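Local coordinates for regulator of Ty1 transposition protein 107 (Saccharomyces cerevisiae, PDB 3T7K), which binds phosphorylated histone H2A during DNA damage repair, through tandem BRCT repeats at its C-terminal end, at residues C[69-81]-C[154-166]. Sequence-based numbering, arbitrary orientation.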
loop_
_atom_site.group_PDB
_atom_site.type_symbol
_atom_site.label_atom_id
_atom_site.label_comp_id
_atom_site.label_asym_id
_atom_site.label_seq_id
_atom_site.Cartn_x
_atom_site.Cartn_y
_atom_site.Cartn_z
ATOM N N LEU C 69 -5.490 -3.199 -25.483
ATOM C CA LEU C 69 -4.373 -2.704 -26.284
ATOM C C LEU C 69 -3.027 -3.229 -25.802
ATOM O O LEU C 69 -2.854 -3.565 -24.623
ATOM C CB LEU C 69 -4.340 -1.177 -26.280
ATOM C CG LEU C 69 -5.492 -0.451 -26.969
ATOM C CD1 LEU C 69 -5.357 1.044 -26.747
ATOM C CD2 LEU C 69 -5.528 -0.783 -28.458
ATOM N N ARG C 70 -2.068 -3.279 -26.720
ATOM C CA ARG C 70 -0.741 -3.769 -26.399
ATOM C C ARG C 70 0.206 -2.631 -26.046
ATOM O O ARG C 70 1.418 -2.765 -26.198
ATOM C CB ARG C 70 -0.179 -4.572 -27.578
ATOM C CG ARG C 70 -1.011 -5.804 -27.918
ATOM C CD ARG C 70 -0.535 -6.466 -29.193
ATOM N NE ARG C 70 -0.586 -7.917 -29.077
ATOM C CZ ARG C 70 0.490 -8.692 -29.016
ATOM N NH1 ARG C 70 1.704 -8.152 -29.076
ATOM N NH2 ARG C 70 0.352 -10.002 -28.897
ATOM N N THR C 71 -0.331 -1.506 -25.584
ATOM C CA THR C 71 0.535 -0.412 -25.173
ATOM C C THR C 71 1.204 -0.782 -23.877
ATOM O O THR C 71 0.689 -1.604 -23.136
ATOM C CB THR C 71 -0.259 0.879 -24.902
ATOM O OG1 THR C 71 -1.402 0.565 -24.084
ATOM C CG2 THR C 71 -0.693 1.521 -26.210
ATOM N N GLU C 72 2.336 -0.157 -23.586
ATOM C CA GLU C 72 2.966 -0.293 -22.279
ATOM C C GLU C 72 1.972 -0.020 -21.144
ATOM O O GLU C 72 1.928 -0.740 -20.145
ATOM C CB GLU C 72 4.145 0.671 -22.167
ATOM C CG GLU C 72 4.824 0.666 -20.809
ATOM C CD GLU C 72 5.981 1.643 -20.742
ATOM O OE1 GLU C 72 6.118 2.455 -21.679
ATOM O OE2 GLU C 72 6.759 1.603 -19.761
ATOM N N LYS C 73 1.164 1.020 -21.309
ATOM C CA LYS C 73 0.219 1.412 -20.263
ATOM C C LYS C 73 -0.834 0.355 -20.003
ATOM O O LYS C 73 -1.089 0.000 -18.847
ATOM C CB LYS C 73 -0.447 2.740 -20.607
ATOM C CG LYS C 73 0.305 3.941 -20.094
ATOM C CD LYS C 73 -0.389 5.217 -20.541
ATOM C CE LYS C 73 0.171 6.426 -19.834
ATOM N NZ LYS C 73 -0.250 7.672 -20.531
ATOM N N PHE C 74 -1.447 -0.150 -21.071
ATOM C CA PHE C 74 -2.415 -1.216 -20.910
ATOM C C PHE C 74 -1.805 -2.442 -20.234
ATOM O O PHE C 74 -2.382 -2.980 -19.304
ATOM C CB PHE C 74 -3.070 -1.618 -22.230
ATOM C CG PHE C 74 -4.390 -2.287 -22.038
ATOM C CD1 PHE C 74 -5.560 -1.536 -21.989
ATOM C CD2 PHE C 74 -4.466 -3.651 -21.819
ATOM C CE1 PHE C 74 -6.788 -2.140 -21.775
ATOM C CE2 PHE C 74 -5.694 -4.264 -21.607
ATOM C CZ PHE C 74 -6.859 -3.499 -21.584
ATOM N N LEU C 75 -0.639 -2.887 -20.701
ATOM C CA LEU C 75 -0.046 -4.101 -20.147
ATOM C C LEU C 75 0.299 -3.897 -18.684
ATOM O O LEU C 75 0.147 -4.809 -17.857
ATOM C CB LEU C 75 1.210 -4.495 -20.932
ATOM C CG LEU C 75 0.939 -4.889 -22.383
ATOM C CD1 LEU C 75 2.255 -5.035 -23.155
ATOM C CD2 LEU C 75 0.136 -6.162 -22.431
ATOM N N LYS C 76 0.773 -2.700 -18.363
ATOM C CA LYS C 76 1.136 -2.397 -16.981
ATOM C C LYS C 76 -0.092 -2.273 -16.095
ATOM O O LYS C 76 -0.040 -2.599 -14.906
ATOM C CB LYS C 76 1.962 -1.119 -16.879
ATOM C CG LYS C 76 3.470 -1.318 -17.034
ATOM C CD LYS C 76 4.167 0.043 -17.070
ATOM C CE LYS C 76 5.677 -0.088 -17.132
ATOM N NZ LYS C 76 6.319 1.257 -17.164
ATOM N N SER C 77 -1.194 -1.785 -16.662
ATOM C CA SER C 77 -2.398 -1.630 -15.854
ATOM C C SER C 77 -2.780 -2.992 -15.276
ATOM O O SER C 77 -3.437 -3.075 -14.234
ATOM C CB SER C 77 -3.547 -1.064 -16.679
ATOM O OG SER C 77 -4.188 -2.080 -17.421
ATOM N N LEU C 78 -2.355 -4.065 -15.941
ATOM C CA LEU C 78 -2.673 -5.408 -15.454
ATOM C C LEU C 78 -1.810 -5.835 -14.266
ATOM O O LEU C 78 -1.976 -6.935 -13.737
ATOM C CB LEU C 78 -2.635 -6.442 -16.587
ATOM C CG LEU C 78 -3.876 -6.295 -17.473
ATOM C CD1 LEU C 78 -3.687 -6.942 -18.834
ATOM C CD2 LEU C 78 -5.113 -6.862 -16.755
ATOM N N SER C 79 -0.905 -4.960 -13.837
ATOM C CA SER C 79 -0.223 -5.172 -12.565
ATOM C C SER C 79 -0.557 -4.088 -11.539
ATOM O O SER C 79 0.231 -3.837 -10.629
ATOM C CB SER C 79 1.291 -5.213 -12.743
ATOM O OG SER C 79 1.724 -3.974 -13.264
ATOM N N PHE C 80 -1.709 -3.441 -11.681
ATOM C CA PHE C 80 -2.152 -2.538 -10.632
ATOM C C PHE C 80 -2.514 -3.367 -9.392
ATOM O O PHE C 80 -2.778 -4.573 -9.491
ATOM C CB PHE C 80 -3.330 -1.686 -11.105
ATOM C CG PHE C 80 -2.951 -0.618 -12.091
ATOM C CD1 PHE C 80 -1.631 -0.429 -12.459
ATOM C CD2 PHE C 80 -3.913 0.206 -12.640
ATOM C CE1 PHE C 80 -1.281 0.559 -13.375
ATOM C CE2 PHE C 80 -3.583 1.191 -13.548
ATOM C CZ PHE C 80 -2.256 1.370 -13.918
ATOM N N GLU C 81 -2.535 -2.723 -8.229
ATOM C CA GLU C 81 -2.660 -3.432 -6.961
ATOM C C GLU C 81 -3.797 -2.920 -6.060
ATOM O O GLU C 81 -3.550 -2.280 -5.033
ATOM C CB GLU C 81 -1.327 -3.350 -6.227
ATOM C CG GLU C 81 -0.172 -3.994 -7.020
ATOM C CD GLU C 81 1.191 -3.729 -6.395
ATOM O OE1 GLU C 81 1.236 -3.210 -5.255
ATOM O OE2 GLU C 81 2.214 -4.032 -7.047
ATOM N N VAL C 154 14.456 -2.719 -25.380
ATOM C CA VAL C 154 14.610 -3.371 -24.092
ATOM C C VAL C 154 14.142 -2.550 -22.897
ATOM O O VAL C 154 13.751 -3.109 -21.879
ATOM C CB VAL C 154 16.069 -3.785 -23.847
ATOM C CG1 VAL C 154 16.529 -4.734 -24.946
ATOM C CG2 VAL C 154 16.961 -2.564 -23.764
ATOM N N ASP C 155 14.208 -1.231 -22.992
ATOM C CA ASP C 155 13.871 -0.415 -21.826
ATOM C C ASP C 155 12.383 -0.495 -21.497
ATOM O O ASP C 155 12.003 -0.558 -20.330
ATOM C CB ASP C 155 14.305 1.038 -22.029
ATOM C CG ASP C 155 15.819 1.185 -22.156
ATOM O OD1 ASP C 155 16.554 0.466 -21.437
ATOM O OD2 ASP C 155 16.270 2.020 -22.974
ATOM N N THR C 156 11.559 -0.510 -22.540
ATOM C CA THR C 156 10.112 -0.562 -22.396
ATOM C C THR C 156 9.671 -1.963 -22.036
ATOM O O THR C 156 9.043 -2.197 -20.991
ATOM C CB THR C 156 9.427 -0.200 -23.715
ATOM O OG1 THR C 156 9.613 1.195 -23.968
ATOM C CG2 THR C 156 7.933 -0.497 -23.643
ATOM N N ILE C 157 10.001 -2.897 -22.924
ATOM C CA ILE C 157 9.676 -4.289 -22.711
ATOM C C ILE C 157 10.210 -4.726 -21.359
ATOM O O ILE C 157 9.554 -5.461 -20.630
ATOM C CB ILE C 157 10.236 -5.157 -23.837
ATOM C CG1 ILE C 157 9.372 -4.962 -25.079
ATOM C CG2 ILE C 157 10.271 -6.628 -23.417
ATOM C CD1 ILE C 157 9.994 -5.509 -26.335
ATOM N N GLY C 158 11.385 -4.234 -21.001
ATOM C CA GLY C 158 11.948 -4.531 -19.699
ATOM C C GLY C 158 11.075 -4.014 -18.573
ATOM O O GLY C 158 10.870 -4.692 -17.569
ATOM N N SER C 159 10.563 -2.799 -18.745
ATOM C CA SER C 159 9.788 -2.142 -17.707
ATOM C C SER C 159 8.469 -2.873 -17.501
ATOM O O SER C 159 8.067 -3.110 -16.365
ATOM C CB SER C 159 9.547 -0.672 -18.066
ATOM O OG SER C 159 8.921 0.005 -16.989
ATOM N N VAL C 160 7.819 -3.257 -18.600
ATOM C CA VAL C 160 6.602 -4.067 -18.547
ATOM C C VAL C 160 6.813 -5.404 -17.819
ATOM O O VAL C 160 6.036 -5.789 -16.932
ATOM C CB VAL C 160 6.073 -4.349 -19.964
ATOM C CG1 VAL C 160 5.028 -5.436 -19.932
ATOM C CG2 VAL C 160 5.520 -3.073 -20.591
ATOM N N LEU C 161 7.880 -6.109 -18.183
ATOM C CA LEU C 161 8.153 -7.420 -17.596
ATOM C C LEU C 161 8.467 -7.318 -16.112
ATOM O O LEU C 161 8.127 -8.199 -15.331
ATOM C CB LEU C 161 9.326 -8.097 -18.317
ATOM C CG LEU C 161 9.103 -8.530 -19.772
ATOM C CD1 LEU C 161 10.386 -9.130 -20.391
ATOM C CD2 LEU C 161 7.966 -9.527 -19.857
ATOM N N LYS C 162 9.159 -6.262 -15.720
ATOM C CA LYS C 162 9.498 -6.112 -14.319
ATOM C C LYS C 162 8.234 -5.729 -13.554
ATOM O O LYS C 162 8.055 -6.120 -12.394
ATOM C CB LYS C 162 10.607 -5.075 -14.133
ATOM C CG LYS C 162 11.978 -5.579 -14.541
ATOM C CD LYS C 162 13.041 -4.490 -14.422
ATOM C CE LYS C 162 13.017 -3.554 -15.625
ATOM N NZ LYS C 162 14.094 -2.521 -15.554
ATOM N N ALA C 163 7.336 -4.997 -14.209
ATOM C CA ALA C 163 6.072 -4.645 -13.550
ATOM C C ALA C 163 5.317 -5.918 -13.229
ATOM O O ALA C 163 4.481 -5.935 -12.333
ATOM C CB ALA C 163 5.220 -3.715 -14.421
ATOM N N HIS C 164 5.636 -7.003 -13.943
ATOM C CA HIS C 164 4.867 -8.230 -13.801
ATOM C C HIS C 164 5.657 -9.349 -13.114
ATOM O O HIS C 164 5.380 -10.537 -13.305
ATOM C CB HIS C 164 4.302 -8.695 -15.155
ATOM C CG HIS C 164 3.057 -7.972 -15.578
ATOM N ND1 HIS C 164 1.797 -8.337 -15.141
ATOM C CD2 HIS C 164 2.873 -6.917 -16.407
ATOM C CE1 HIS C 164 0.896 -7.533 -15.673
ATOM N NE2 HIS C 164 1.522 -6.662 -16.448
ATOM N N GLY C 165 6.638 -8.960 -12.308
ATOM C CA GLY C 165 7.265 -9.890 -11.394
ATOM C C GLY C 165 8.638 -10.406 -11.791
ATOM O O GLY C 165 9.234 -11.191 -11.071
ATOM N N ILE C 166 9.136 -9.982 -12.942
ATOM C CA ILE C 166 10.505 -10.310 -13.330
ATOM C C ILE C 166 11.520 -9.374 -12.637
ATOM O O ILE C 166 11.438 -8.151 -12.748
ATOM C CB ILE C 166 10.648 -10.281 -14.868
ATOM C CG1 ILE C 166 9.667 -11.296 -15.474
ATOM C CG2 ILE C 166 12.096 -10.564 -15.293
ATOM C CD1 ILE C 166 10.006 -11.750 -16.895
#
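Helices 72-77 and 154-163 run nearly parallel, 14° apart, with axes 9.4 Å from each other and K76 next to V160. They join the two BRCT repeats; with helix 229-237, which L75 and H164 touch, they make up the three-helix interface typical of tandem BRCT repeats. The bound peptide lies close by: K73 NZ hydrogen-bonds to its modified side chain, while L75 and T156 pack on an apolar one. V160 sits at the middle, its CG2 3.8 Å from E72 CG and its CG1 against L75 CB. The extended K76 chain lays CG on A163 CB. The S159 torsion (chi1 -174°) swings OG toward K76 NZ, 2.9 Å off. K76 NZ also forms a salt bridge to E72 OE2, 2.7 Å away on the anti side, but well out of the carboxylate plane. An alanine here in place of the lysine would probably leave E72 without its charge partner, S159 OG without this donor, and A163 CB without the aliphatic chain lying on it. In the type I turn 77-80, S79 CB makes a CH-pi contact over one face of the H164 ring, 3.9 Å from its centroid. At the ring's edge, H164 NE2 donates an almost straight bond (173°) to L75 O at 2.7 Å; the oxygen lies in the ring plane, but NE2 sits above the carbonyl plane, off the lone pairs.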